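Local coordinates for protein AvrA (PDB 6BE0) that probably acetylates serine and threonine residues of target proteins with acetyl-CoA, as a YopJ-family bacterial effector that binds inositol hexakisphosphate, at residues His95-Ser100 / Phe114-Gly119; His239-Gln244 / Ile286-Lys291; Gln244-Tyr249 / Glu266-Arg271. All blocks are in the same frame, centred on the assembly; numbering follows the deposited sequence.

In the fold
Interactions 2 and 3 form one functional neighbourhood, while interaction 1 lies on the other side of the chain's centre. Interactions 2 and 3 have centres about 10 Å apart, share Gln244 on helix 243-252, and both touch coenzyme A and inositol hexakisphosphate. Residues 266-271 lie within the chain loop that interaction 2 closes, and their Arg271 packs on its residues, with NH2 3.2 Å from CE1 of His239. Together they line parts of both ligand pockets. Interaction 1 is packing between a helix and the five-stranded mixed sheet, away from the ligand sites; its centre is about 26 Å from that of interaction 2 and about 31 Å from that of interaction 3.

Interaction 1: residues His95-Ser100 / Phe114-Gly119; sequences HELVSS and FLVNMG
Leu97 of helix 94-106 drops onto Phe114 and Val116 of strand 111-117, joining the helix of a beta-alpha-beta crossover to the second of its two parallel strands. Apolar packing carries the contact. With CG anti to the backbone N (chi1 174°), the leucine sends its forked end to the strand: CD1 lies 3.4 Å from CB of Phe114, a tight approach, and the two side chains cross obliquely. Further back, CB of Leu97 rests 4.0 Å from CG2 of Val116, while its other branch, CD2, reaches CE of Met118 at a looser 4.5 Å. Leucine suits this place because its two methyls span both Phe114 and Met118. Phe114 and Val116, two apart on the strand, both point toward the helix; Leu115 points away and packs on helix 65-82 instead.

Polar groups make no bond across the contact. Ser100 turns its carbon to the strand and its hydroxyl to the helix: CB lies 3.8 Å from CE2 of the Phe114 ring, and OG donates to O of Glu96 at 2.7 Å. That carbonyl also accepts from the backbone N of Ser100, so two donors from one residue grip it. Where the strand ends, OD1 of Asn117 accepts from N of Gly119 at 3.3 Å in an Asx turn and also from N of His124.

With its serine hydroxyl satisfied within the helix, the interface presents mainly carbon to carbon, and burial of apolar surface rather than directional bonding holds helix 94-106 against the sheet.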
loop_
_atom_site.group_PDB
_atom_site.type_symbol
_atom_site.label_atom_id
_atom_site.label_comp_id
_atom_site.label_asym_id
_atom_site.label_seq_id
_atom_site.Cartn_x
_atom_site.Cartn_y
_atom_site.Cartn_z
ATOM N N HIS A 95 1.111 -9.720 -15.370
ATOM C CA HIS A 95 0.389 -10.809 -16.011
ATOM C C HIS A 95 -0.221 -11.736 -14.963
ATOM O O HIS A 95 -1.366 -12.174 -15.090
ATOM C CB HIS A 95 1.312 -11.601 -16.937
ATOM C CG HIS A 95 0.637 -12.761 -17.600
ATOM N ND1 HIS A 95 0.810 -14.061 -17.178
ATOM C CD2 HIS A 95 -0.225 -12.813 -18.641
ATOM C CE1 HIS A 95 0.091 -14.866 -17.940
ATOM N NE2 HIS A 95 -0.546 -14.134 -18.835
ATOM N N GLU A 96 0.555 -12.031 -13.927
ATOM C CA GLU A 96 0.095 -12.896 -12.854
ATOM C C GLU A 96 -1.002 -12.203 -12.051
ATOM O O GLU A 96 -1.864 -12.860 -11.469
ATOM C CB GLU A 96 1.264 -13.288 -11.948
ATOM C CG GLU A 96 0.906 -14.288 -10.856
ATOM C CD GLU A 96 2.102 -14.679 -10.005
ATOM O OE1 GLU A 96 3.246 -14.554 -10.492
ATOM O OE2 GLU A 96 1.897 -15.110 -8.852
ATOM N N LEU A 97 -0.969 -10.873 -12.024
ATOM C CA LEU A 97 -2.010 -10.096 -11.359
ATOM C C LEU A 97 -3.340 -10.226 -12.090
ATOM O O LEU A 97 -4.347 -10.602 -11.493
ATOM C CB LEU A 97 -1.617 -8.619 -11.270
ATOM C CG LEU A 97 -2.692 -7.670 -10.726
ATOM C CD1 LEU A 97 -2.818 -7.804 -9.215
ATOM C CD2 LEU A 97 -2.409 -6.229 -11.124
ATOM N N VAL A 98 -3.341 -9.899 -13.380
ATOM C CA VAL A 98 -4.586 -9.828 -14.139
ATOM C C VAL A 98 -5.211 -11.209 -14.310
ATOM O O VAL A 98 -6.434 -11.341 -14.335
ATOM C CB VAL A 98 -4.375 -9.183 -15.531
ATOM C CG1 VAL A 98 -3.961 -7.727 -15.381
ATOM C CG2 VAL A 98 -3.352 -9.962 -16.353
ATOM N N SER A 99 -4.374 -12.236 -14.420
ATOM C CA SER A 99 -4.869 -13.603 -14.514
ATOM C C SER A 99 -5.401 -14.064 -13.157
ATOM O O SER A 99 -6.305 -14.894 -13.090
ATOM C CB SER A 99 -3.773 -14.548 -15.010
ATOM O OG SER A 99 -2.718 -14.649 -14.073
ATOM N N SER A 100 -4.840 -13.519 -12.080
ATOM C CA SER A 100 -5.336 -13.801 -10.734
ATOM C C SER A 100 -6.632 -13.042 -10.474
ATOM O O SER A 100 -7.511 -13.526 -9.763
ATOM C CB SER A 100 -4.300 -13.431 -9.673
ATOM O OG SER A 100 -3.206 -14.328 -9.688
ATOM N N PHE A 114 -4.240 -7.645 -3.705
ATOM C CA PHE A 114 -3.069 -8.202 -4.364
ATOM C C PHE A 114 -1.842 -7.341 -4.134
ATOM O O PHE A 114 -1.871 -6.146 -4.408
ATOM C CB PHE A 114 -3.314 -8.332 -5.867
ATOM C CG PHE A 114 -4.509 -9.169 -6.218
ATOM C CD1 PHE A 114 -5.755 -8.587 -6.380
ATOM C CD2 PHE A 114 -4.386 -10.536 -6.396
ATOM C CE1 PHE A 114 -6.856 -9.354 -6.708
ATOM C CE2 PHE A 114 -5.483 -11.309 -6.722
ATOM C CZ PHE A 114 -6.720 -10.716 -6.879
ATOM N N LEU A 115 -0.774 -7.948 -3.625
ATOM C CA LEU A 115 0.545 -7.329 -3.677
ATOM C C LEU A 115 1.203 -7.763 -4.974
ATOM O O LEU A 115 1.447 -8.952 -5.184
ATOM C CB LEU A 115 1.411 -7.723 -2.480
ATOM C CG LEU A 115 0.959 -7.269 -1.092
ATOM C CD1 LEU A 115 2.078 -7.513 -0.095
ATOM C CD2 LEU A 115 0.540 -5.807 -1.080
ATOM N N VAL A 116 1.482 -6.796 -5.841
ATOM C CA VAL A 116 2.015 -7.085 -7.166
ATOM C C VAL A 116 3.367 -6.418 -7.383
ATOM O O VAL A 116 3.510 -5.208 -7.221
ATOM C CB VAL A 116 1.031 -6.637 -8.277
ATOM C CG1 VAL A 116 0.605 -5.180 -8.087
ATOM C CG2 VAL A 116 1.636 -6.864 -9.664
ATOM N N ASN A 117 4.359 -7.226 -7.743
ATOM C CA ASN A 117 5.636 -6.702 -8.203
ATOM C C ASN A 117 5.524 -6.343 -9.677
ATOM O O ASN A 117 5.497 -7.221 -10.539
ATOM C CB ASN A 117 6.762 -7.711 -7.986
ATOM C CG ASN A 117 8.124 -7.147 -8.350
ATOM O OD1 ASN A 117 8.270 -5.946 -8.584
ATOM N ND2 ASN A 117 9.132 -8.010 -8.393
ATOM N N MET A 118 5.454 -5.047 -9.960
ATOM C CA MET A 118 5.201 -4.574 -11.315
ATOM C C MET A 118 6.486 -4.535 -12.130
ATOM O O MET A 118 6.452 -4.592 -13.358
ATOM C CB MET A 118 4.557 -3.187 -11.280
ATOM C CG MET A 118 3.517 -3.015 -10.178
ATOM S SD MET A 118 2.068 -2.088 -10.707
ATOM C CE MET A 118 1.067 -3.414 -11.349
ATOM N N GLY A 119 7.618 -4.442 -11.444
ATOM C CA GLY A 119 8.907 -4.373 -12.108
ATOM C C GLY A 119 9.350 -5.707 -12.675
ATOM O O GLY A 119 8.892 -6.762 -12.236
#

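Interaction 2: residues His239-Gln244 / Ile286-Lys291; sequences HTQGAQ and ISAHKK. With COA (coenzyme A), chain C; IHP (inositol hexakisphosphate), chain B.
His239 and Ser287 meet through a hydrogen bond of 2.9 Å between ND1 and OG, in which either atom could be the donor. The hydroxyl comes to the ring at its edge, near its plane. Serine suits the site because its OG, anti to the backbone N (chi1 -167°), projects from the first turn of helix 287-300 and helps set the rotation of the imidazole, together with the bond from NE2 to the ligand.

The other ring nitrogen, NE2, donates to O23 of inositol hexakisphosphate at 2.8 Å, with an N-H...O angle of 159°. Lys291 reaches the same oxygen: its chain, bent at chi2 and chi4, runs beside the imidazole, CB lying 3.9 Å from CE1 of His239, and NZ bonds to O23 and, at 2.7 Å, to O32. Lys238, Lys263 and Lys196 add further bonds to the ligand.

A water mediates the second link. NE2 of Gln241 donates to it at 2.8 Å and ND1 of His289 bonds it at the same distance, while OE1 of Gln241 accepts from the backbone N of Arg181 and Ser182. The methyl of Ala288 packs 3.9 Å from NE2 of Gln241.

Beyond Gly242, the N-cap residue, helix 243-252 begins by binding coenzyme A: N of Gln244 donates to O9A of the 3'-phosphate at 2.7 Å, and N of Ala243 gives a weak bond to O7A. An anion at a helix N-terminus probably gains from the helix dipole. One short segment thus contributes to two phosphate sites, with side chains serving the inositol phosphate and backbone amides the coenzyme.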
loop_
_atom_site.group_PDB
_atom_site.type_symbol
_atom_site.label_atom_id
_atom_site.label_comp_id
_atom_site.label_asym_id
_atom_site.label_seq_id
_atom_site.Cartn_x
_atom_site.Cartn_y
_atom_site.Cartn_z
ATOM N N HIS A 239 1.644 6.294 7.931
ATOM C CA HIS A 239 3.065 6.189 7.603
ATOM C C HIS A 239 3.523 7.272 6.631
ATOM O O HIS A 239 4.609 7.169 6.061
ATOM C CB HIS A 239 3.373 4.813 7.007
ATOM C CG HIS A 239 3.078 3.674 7.932
ATOM N ND1 HIS A 239 3.823 3.423 9.064
ATOM C CD2 HIS A 239 2.120 2.716 7.891
ATOM C CE1 HIS A 239 3.337 2.362 9.682
ATOM N NE2 HIS A 239 2.303 1.914 8.992
ATOM N N THR A 240 2.699 8.301 6.440
ATOM C CA THR A 240 3.039 9.392 5.529
ATOM C C THR A 240 4.407 9.971 5.860
ATOM O O THR A 240 4.679 10.339 7.003
ATOM C CB THR A 240 1.998 10.526 5.576
ATOM O OG1 THR A 240 0.695 9.994 5.314
ATOM C CG2 THR A 240 2.318 11.597 4.538
ATOM N N GLN A 241 5.262 10.043 4.846
ATOM C CA GLN A 241 6.624 10.529 5.009
ATOM C C GLN A 241 6.735 11.975 4.540
ATOM O O GLN A 241 7.335 12.259 3.507
ATOM C CB GLN A 241 7.596 9.630 4.243
ATOM C CG GLN A 241 7.714 8.235 4.841
ATOM C CD GLN A 241 8.460 7.262 3.951
ATOM O OE1 GLN A 241 8.415 7.360 2.725
ATOM N NE2 GLN A 241 9.152 6.311 4.567
ATOM N N GLY A 242 6.151 12.885 5.310
ATOM C CA GLY A 242 6.162 14.295 4.968
ATOM C C GLY A 242 5.112 15.073 5.740
ATOM O O GLY A 242 3.916 14.813 5.611
ATOM N N ALA A 243 5.564 16.028 6.545
ATOM C CA ALA A 243 4.664 16.853 7.341
ATOM C C ALA A 243 3.752 17.685 6.442
ATOM O O ALA A 243 2.564 17.848 6.728
ATOM C CB ALA A 243 5.457 17.756 8.271
ATOM N N GLN A 244 4.315 18.207 5.358
ATOM C CA GLN A 244 3.546 18.989 4.398
ATOM C C GLN A 244 2.448 18.137 3.776
ATOM O O GLN A 244 1.326 18.600 3.582
ATOM C CB GLN A 244 4.460 19.551 3.306
ATOM C CG GLN A 244 3.739 20.386 2.252
ATOM C CD GLN A 244 3.070 21.617 2.836
ATOM O OE1 GLN A 244 3.614 22.270 3.728
ATOM N NE2 GLN A 244 1.881 21.937 2.339
ATOM N N ILE A 286 10.747 7.616 10.109
ATOM C CA ILE A 286 11.201 6.233 10.015
ATOM C C ILE A 286 10.060 5.288 10.375
ATOM O O ILE A 286 10.291 4.173 10.840
ATOM C CB ILE A 286 12.407 5.961 10.940
ATOM C CG1 ILE A 286 12.039 6.221 12.407
ATOM C CG2 ILE A 286 13.591 6.824 10.526
ATOM C CD1 ILE A 286 13.056 5.688 13.392
ATOM N N SER A 287 8.828 5.743 10.163
ATOM C CA SER A 287 7.652 4.967 10.543
ATOM C C SER A 287 7.591 3.658 9.761
ATOM O O SER A 287 7.446 2.581 10.342
ATOM C CB SER A 287 6.374 5.776 10.313
ATOM O OG SER A 287 5.264 5.156 10.940
ATOM N N ALA A 288 7.707 3.757 8.440
ATOM C CA ALA A 288 7.675 2.584 7.578
ATOM C C ALA A 288 8.831 1.639 7.889
ATOM O O ALA A 288 8.663 0.420 7.874
ATOM C CB ALA A 288 7.715 2.999 6.115
ATOM N N HIS A 289 10.002 2.199 8.173
ATOM C CA HIS A 289 11.167 1.389 8.509
ATOM C C HIS A 289 10.946 0.642 9.821
ATOM O O HIS A 289 11.387 -0.496 9.978
ATOM C CB HIS A 289 12.423 2.257 8.598
ATOM C CG HIS A 289 12.933 2.715 7.267
ATOM N ND1 HIS A 289 12.354 3.748 6.562
ATOM C CD2 HIS A 289 13.964 2.273 6.508
ATOM C CE1 HIS A 289 13.011 3.927 5.429
ATOM N NE2 HIS A 289 13.991 3.044 5.372
ATOM N N LYS A 290 10.261 1.286 10.760
ATOM C CA LYS A 290 9.911 0.640 12.019
ATOM C C LYS A 290 8.845 -0.426 11.790
ATOM O O LYS A 290 8.836 -1.454 12.467
ATOM C CB LYS A 290 9.424 1.668 13.044
ATOM C CG LYS A 290 10.536 2.546 13.610
ATOM C CD LYS A 290 9.998 3.713 14.429
ATOM C CE LYS A 290 9.383 3.254 15.743
ATOM N NZ LYS A 290 8.889 4.405 16.554
ATOM N N LYS A 291 7.953 -0.190 10.832
ATOM C CA LYS A 291 6.898 -1.154 10.531
ATOM C C LYS A 291 7.486 -2.441 9.958
ATOM O O LYS A 291 6.999 -3.533 10.249
ATOM C CB LYS A 291 5.876 -0.568 9.553
ATOM C CG LYS A 291 4.653 -1.461 9.324
ATOM C CD LYS A 291 3.857 -1.672 10.609
ATOM C CE LYS A 291 2.650 -2.575 10.399
ATOM N NZ LYS A 291 1.637 -1.971 9.495
HETATM N N1A COA C . 12.492 9.630 4.150
HETATM C C2A COA C . 11.515 10.375 4.749
HETATM N N3A COA C . 11.047 11.507 4.144
HETATM C C4A COA C . 11.551 11.907 2.935
HETATM C C5A COA C . 12.515 11.175 2.336
HETATM C C6A COA C . 12.985 10.024 2.960
HETATM N N6A COA C . 13.885 8.919 2.887
HETATM N N7A COA C . 12.839 11.779 1.158
HETATM C C8A COA C . 12.066 12.889 1.032
HETATM N N9A COA C . 11.273 12.976 2.124
HETATM C C1B COA C . 10.298 13.971 2.426
HETATM C C2B COA C . 10.723 14.772 3.379
HETATM O O2B COA C . 10.192 14.351 4.665
HETATM C C3B COA C . 10.162 16.241 2.983
HETATM O O3B COA C . 8.775 16.355 3.301
HETATM P P3B COA C . 8.305 17.446 4.392
HETATM O O7A COA C . 8.745 17.009 5.770
HETATM O O8A COA C . 8.918 18.786 4.067
HETATM O O9A COA C . 6.797 17.573 4.364
HETATM C C4B COA C . 10.339 16.319 1.643
HETATM O O4B COA C . 10.080 14.901 1.151
HETATM C C5B COA C . 11.763 16.748 1.319
HETATM O O5B COA C . 12.008 16.601 -0.075
HETATM P P1A COA C . 12.182 17.908 -0.983
HETATM O O1A COA C . 11.417 19.074 -0.376
HETATM O O2A COA C . 13.658 18.253 -1.082
HETATM O O3A COA C . 11.620 17.611 -2.435
HETATM C C1 IHP B . -2.837 -2.223 14.206
HETATM C C2 IHP B . -1.859 -2.009 13.056
HETATM C C3 IHP B . -0.888 -0.882 13.364
HETATM C C4 IHP B . -0.186 -1.122 14.684
HETATM C C5 IHP B . -1.224 -1.123 15.791
HETATM C C6 IHP B . -2.202 -2.272 15.595
HETATM O O11 IHP B . -3.560 -3.416 13.956
HETATM P P1 IHP B . -5.051 -3.287 13.403
HETATM O O21 IHP B . -5.295 -4.358 12.364
HETATM O O31 IHP B . -5.272 -1.934 12.760
HETATM O O41 IHP B . -6.017 -3.467 14.545
HETATM O O12 IHP B . -1.147 -3.234 12.773
HETATM P P2 IHP B . -1.324 -3.947 11.370
HETATM O O22 IHP B . -2.787 -4.156 11.059
HETATM O O32 IHP B . -0.720 -3.112 10.267
HETATM O O42 IHP B . -0.638 -5.294 11.404
HETATM O O13 IHP B . 0.057 -0.753 12.301
HETATM P P3 IHP B . -0.001 0.531 11.360
HETATM O O23 IHP B . 0.293 0.130 9.935
HETATM O O33 IHP B . -1.362 1.184 11.414
HETATM O O43 IHP B . 1.039 1.526 11.804
HETATM O O14 IHP B . 0.854 -0.148 14.895
HETATM P P4 IHP B . 0.592 1.408 15.226
HETATM O O24 IHP B . 1.513 2.258 14.381
HETATM O O34 IHP B . -0.837 1.815 14.945
HETATM O O44 IHP B . 0.915 1.681 16.669
HETATM O O15 IHP B . -0.622 -1.210 17.083
HETATM P P5 IHP B . -1.340 -0.507 18.308
HETATM O O25 IHP B . -2.777 -0.188 17.954
HETATM O O35 IHP B . -1.309 -1.435 19.496
HETATM O O45 IHP B . -0.635 0.777 18.671
HETATM O O16 IHP B . -1.549 -3.522 15.812
HETATM P P6 IHP B . -2.203 -4.566 16.775
HETATM O O26 IHP B . -1.217 -5.663 17.079
HETATM O O36 IHP B . -2.613 -3.896 18.061
HETATM O O46 IHP B . -3.419 -5.182 16.129
HETATM O O HOH W 1 10.145 5.375 7.021
#

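Interaction 3: residues Gln244-Tyr249 / Glu266-Arg271; sequences QRLNEY and ETLYER. With IHP (inositol hexakisphosphate), chain B; COA (coenzyme A), chain C.
Leu246 of helix 243-252 packs on Leu268 and Tyr269 in the opening turn of helix 268-273, whose N-terminus is closed by a capping box: N of Glu270 donates to OG1 of Thr267 at 3.0 Å, and N of Thr267 donates in return to OE1 of Glu270.

The leucine can be followed outward. Its CB points toward the second helix and meets the edge of the Tyr269 ring, 4.0 Å from CE1. CG lies beside the backbone N (chi1 -76°) and serves as the fork. CD1 continues loosely along the tyrosine, 4.4 Å from its CD1, whereas CD2 turns to the other neighbour and lies 3.9 Å from CD2 of Leu268. A branched aliphatic residue is apt here, since the fork lets CB and CD2 serve the two neighbours, Tyr269 and Leu268. Leu268 CD2 also reaches toward the Tyr249 ring, whose hydroxyl is held by O of Leu232 and which stacks on Tyr237.

At the rim of this apolar patch, the Tyr269 hydroxyl crosses to Asn247 and donates a weak hydrogen bond to OD1 at 2.8 Å. Amide and ring planes stand 79° apart, nearly perpendicular. Tyrosine fits both demands, with carbon against Leu246 and a polar tip at the more exposed border.

From the same helix turn, extended Arg271 reaches inositol hexakisphosphate, where O24 sits over one face of the guanidinium group, 3.1 Å from CZ.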
loop_
_atom_site.group_PDB
_atom_site.type_symbol
_atom_site.label_atom_id
_atom_site.label_comp_id
_atom_site.label_asym_id
_atom_site.label_seq_id
_atom_site.Cartn_x
_atom_site.Cartn_y
_atom_site.Cartn_z
ATOM N N GLN A 244 4.315 18.207 5.358
ATOM C CA GLN A 244 3.546 18.989 4.398
ATOM C C GLN A 244 2.448 18.137 3.776
ATOM O O GLN A 244 1.326 18.600 3.582
ATOM C CB GLN A 244 4.460 19.551 3.306
ATOM C CG GLN A 244 3.739 20.386 2.252
ATOM C CD GLN A 244 3.070 21.617 2.836
ATOM O OE1 GLN A 244 3.614 22.270 3.728
ATOM N NE2 GLN A 244 1.881 21.937 2.339
ATOM N N ARG A 245 2.780 16.888 3.468
ATOM C CA ARG A 245 1.825 15.970 2.855
ATOM C C ARG A 245 0.643 15.701 3.782
ATOM O O ARG A 245 -0.496 15.579 3.330
ATOM C CB ARG A 245 2.515 14.655 2.487
ATOM C CG ARG A 245 1.615 13.630 1.810
ATOM C CD ARG A 245 1.102 14.100 0.458
ATOM N NE ARG A 245 0.106 13.178 -0.085
ATOM C CZ ARG A 245 -1.196 13.230 0.184
ATOM N NH1 ARG A 245 -1.682 14.166 0.990
ATOM N NH2 ARG A 245 -2.019 12.343 -0.356
ATOM N N LEU A 246 0.922 15.602 5.078
ATOM C CA LEU A 246 -0.131 15.414 6.067
ATOM C C LEU A 246 -0.993 16.668 6.178
ATOM O O LEU A 246 -2.210 16.577 6.331
ATOM C CB LEU A 246 0.461 15.064 7.434
ATOM C CG LEU A 246 0.986 13.639 7.623
ATOM C CD1 LEU A 246 1.627 13.498 8.995
ATOM C CD2 LEU A 246 -0.122 12.610 7.452
ATOM N N ASN A 247 -0.359 17.835 6.102
ATOM C CA ASN A 247 -1.087 19.099 6.138
ATOM C C ASN A 247 -2.049 19.217 4.963
ATOM O O ASN A 247 -3.087 19.865 5.061
ATOM C CB ASN A 247 -0.125 20.288 6.127
ATOM C CG ASN A 247 0.778 20.324 7.343
ATOM O OD1 ASN A 247 0.504 19.683 8.357
ATOM N ND2 ASN A 247 1.862 21.086 7.248
ATOM N N GLU A 248 -1.694 18.592 3.847
ATOM C CA GLU A 248 -2.542 18.615 2.663
ATOM C C GLU A 248 -3.747 17.700 2.839
ATOM O O GLU A 248 -4.822 17.969 2.305
ATOM C CB GLU A 248 -1.741 18.206 1.425
ATOM C CG GLU A 248 -0.683 19.220 1.019
ATOM C CD GLU A 248 0.269 18.684 -0.032
ATOM O OE1 GLU A 248 -0.030 17.622 -0.623
ATOM O OE2 GLU A 248 1.318 19.326 -0.263
ATOM N N TYR A 249 -3.567 16.621 3.594
ATOM C CA TYR A 249 -4.651 15.676 3.825
ATOM C C TYR A 249 -5.681 16.231 4.805
ATOM O O TYR A 249 -6.885 16.106 4.582
ATOM C CB TYR A 249 -4.113 14.342 4.345
ATOM C CG TYR A 249 -5.214 13.356 4.671
ATOM C CD1 TYR A 249 -5.930 12.729 3.661
ATOM C CD2 TYR A 249 -5.547 13.064 5.986
ATOM C CE1 TYR A 249 -6.940 11.838 3.949
ATOM C CE2 TYR A 249 -6.558 12.172 6.284
ATOM C CZ TYR A 249 -7.250 11.561 5.262
ATOM O OH TYR A 249 -8.257 10.671 5.553
ATOM N N GLU A 266 -2.955 8.211 20.339
ATOM C CA GLU A 266 -2.241 9.345 19.764
ATOM C C GLU A 266 -2.841 9.701 18.411
ATOM O O GLU A 266 -3.227 8.825 17.639
ATOM C CB GLU A 266 -0.744 9.046 19.630
ATOM C CG GLU A 266 -0.411 7.711 18.985
ATOM C CD GLU A 266 1.087 7.443 18.944
ATOM O OE1 GLU A 266 1.515 6.553 18.180
ATOM O OE2 GLU A 266 1.835 8.118 19.681
ATOM N N THR A 267 -2.926 10.998 18.139
ATOM C CA THR A 267 -3.526 11.480 16.906
ATOM C C THR A 267 -2.612 11.211 15.718
ATOM O O THR A 267 -1.484 10.745 15.884
ATOM C CB THR A 267 -3.827 12.987 16.980
ATOM O OG1 THR A 267 -2.598 13.721 17.049
ATOM C CG2 THR A 267 -4.677 13.305 18.202
ATOM N N LEU A 268 -3.111 11.500 14.521
ATOM C CA LEU A 268 -2.329 11.356 13.300
ATOM C C LEU A 268 -1.036 12.161 13.392
ATOM O O LEU A 268 0.038 11.675 13.036
ATOM C CB LEU A 268 -3.149 11.806 12.088
ATOM C CG LEU A 268 -2.473 11.709 10.720
ATOM C CD1 LEU A 268 -2.238 10.256 10.335
ATOM C CD2 LEU A 268 -3.312 12.421 9.671
ATOM N N TYR A 269 -1.148 13.394 13.876
ATOM C CA TYR A 269 0.010 14.268 14.030
ATOM C C TYR A 269 0.925 13.802 15.157
ATOM O O TYR A 269 2.146 13.786 15.006
ATOM C CB TYR A 269 -0.437 15.707 14.302
ATOM C CG TYR A 269 -0.800 16.523 13.078
ATOM C CD1 TYR A 269 -0.225 16.266 11.839
ATOM C CD2 TYR A 269 -1.711 17.566 13.170
ATOM C CE1 TYR A 269 -0.552 17.016 10.731
ATOM C CE2 TYR A 269 -2.044 18.322 12.067
ATOM C CZ TYR A 269 -1.461 18.043 10.851
ATOM O OH TYR A 269 -1.787 18.794 9.750
ATOM N N GLU A 270 0.332 13.436 16.289
ATOM C CA GLU A 270 1.108 12.988 17.439
ATOM C C GLU A 270 1.910 11.740 17.094
ATOM O O GLU A 270 3.044 11.578 17.544
ATOM C CB GLU A 270 0.192 12.718 18.636
ATOM C CG GLU A 270 -0.299 13.977 19.336
ATOM C CD GLU A 270 -1.109 13.676 20.582
ATOM O OE1 GLU A 270 -1.642 12.551 20.690
ATOM O OE2 GLU A 270 -1.208 14.564 21.457
ATOM N N ARG A 271 1.321 10.862 16.288
ATOM C CA ARG A 271 2.006 9.646 15.872
ATOM C C ARG A 271 3.141 9.954 14.897
ATOM O O ARG A 271 4.206 9.341 14.966
ATOM C CB ARG A 271 1.033 8.659 15.225
ATOM C CG ARG A 271 1.751 7.617 14.391
ATOM C CD ARG A 271 0.904 6.408 14.052
ATOM N NE ARG A 271 1.594 5.585 13.062
ATOM C CZ ARG A 271 2.689 4.874 13.310
ATOM N NH1 ARG A 271 3.228 4.866 14.522
ATOM N NH2 ARG A 271 3.251 4.168 12.342
HETATM C C1 IHP B . -2.837 -2.223 14.206
HETATM C C2 IHP B . -1.859 -2.009 13.056
HETATM C C3 IHP B . -0.888 -0.882 13.364
HETATM C C4 IHP B . -0.186 -1.122 14.684
HETATM C C5 IHP B . -1.224 -1.123 15.791
HETATM C C6 IHP B . -2.202 -2.272 15.595
HETATM O O11 IHP B . -3.560 -3.416 13.956
HETATM P P1 IHP B . -5.051 -3.287 13.403
HETATM O O21 IHP B . -5.295 -4.358 12.364
HETATM O O31 IHP B . -5.272 -1.934 12.760
HETATM O O41 IHP B . -6.017 -3.467 14.545
HETATM O O12 IHP B . -1.147 -3.234 12.773
HETATM P P2 IHP B . -1.324 -3.947 11.370
HETATM O O22 IHP B . -2.787 -4.156 11.059
HETATM O O32 IHP B . -0.720 -3.112 10.267
HETATM O O42 IHP B . -0.638 -5.294 11.404
HETATM O O13 IHP B . 0.057 -0.753 12.301
HETATM P P3 IHP B . -0.001 0.531 11.360
HETATM O O23 IHP B . 0.293 0.130 9.935
HETATM O O33 IHP B . -1.362 1.184 11.414
HETATM O O43 IHP B . 1.039 1.526 11.804
HETATM O O14 IHP B . 0.854 -0.148 14.895
HETATM P P4 IHP B . 0.592 1.408 15.226
HETATM O O24 IHP B . 1.513 2.258 14.381
HETATM O O34 IHP B . -0.837 1.815 14.945
HETATM O O44 IHP B . 0.915 1.681 16.669
HETATM O O15 IHP B . -0.622 -1.210 17.083
HETATM P P5 IHP B . -1.340 -0.507 18.308
HETATM O O25 IHP B . -2.777 -0.188 17.954
HETATM O O35 IHP B . -1.309 -1.435 19.496
HETATM O O45 IHP B . -0.635 0.777 18.671
HETATM O O16 IHP B . -1.549 -3.522 15.812
HETATM P P6 IHP B . -2.203 -4.566 16.775
HETATM O O26 IHP B . -1.217 -5.663 17.079
HETATM O O36 IHP B . -2.613 -3.896 18.061
HETATM O O46 IHP B . -3.419 -5.182 16.129
HETATM N N1A COA C . 12.492 9.630 4.150
HETATM C C2A COA C . 11.515 10.375 4.749
HETATM N N3A COA C . 11.047 11.507 4.144
HETATM C C4A COA C . 11.551 11.907 2.935
HETATM C C5A COA C . 12.515 11.175 2.336
HETATM C C6A COA C . 12.985 10.024 2.960
HETATM N N6A COA C . 13.885 8.919 2.887
HETATM N N7A COA C . 12.839 11.779 1.158
HETATM C C8A COA C . 12.066 12.889 1.032
HETATM N N9A COA C . 11.273 12.976 2.124
HETATM C C1B COA C . 10.298 13.971 2.426
HETATM C C2B COA C . 10.723 14.772 3.379
HETATM O O2B COA C . 10.192 14.351 4.665
HETATM C C3B COA C . 10.162 16.241 2.983
HETATM O O3B COA C . 8.775 16.355 3.301
HETATM P P3B COA C . 8.305 17.446 4.392
HETATM O O7A COA C . 8.745 17.009 5.770
HETATM O O8A COA C . 8.918 18.786 4.067
HETATM O O9A COA C . 6.797 17.573 4.364
HETATM C C4B COA C . 10.339 16.319 1.643
HETATM O O4B COA C . 10.080 14.901 1.151
HETATM C C5B COA C . 11.763 16.748 1.319
HETATM O O5B COA C . 12.008 16.601 -0.075
HETATM P P1A COA C . 12.182 17.908 -0.983
HETATM O O1A COA C . 11.417 19.074 -0.376
HETATM O O2A COA C . 13.658 18.253 -1.082
HETATM O O3A COA C . 11.620 17.611 -2.435
#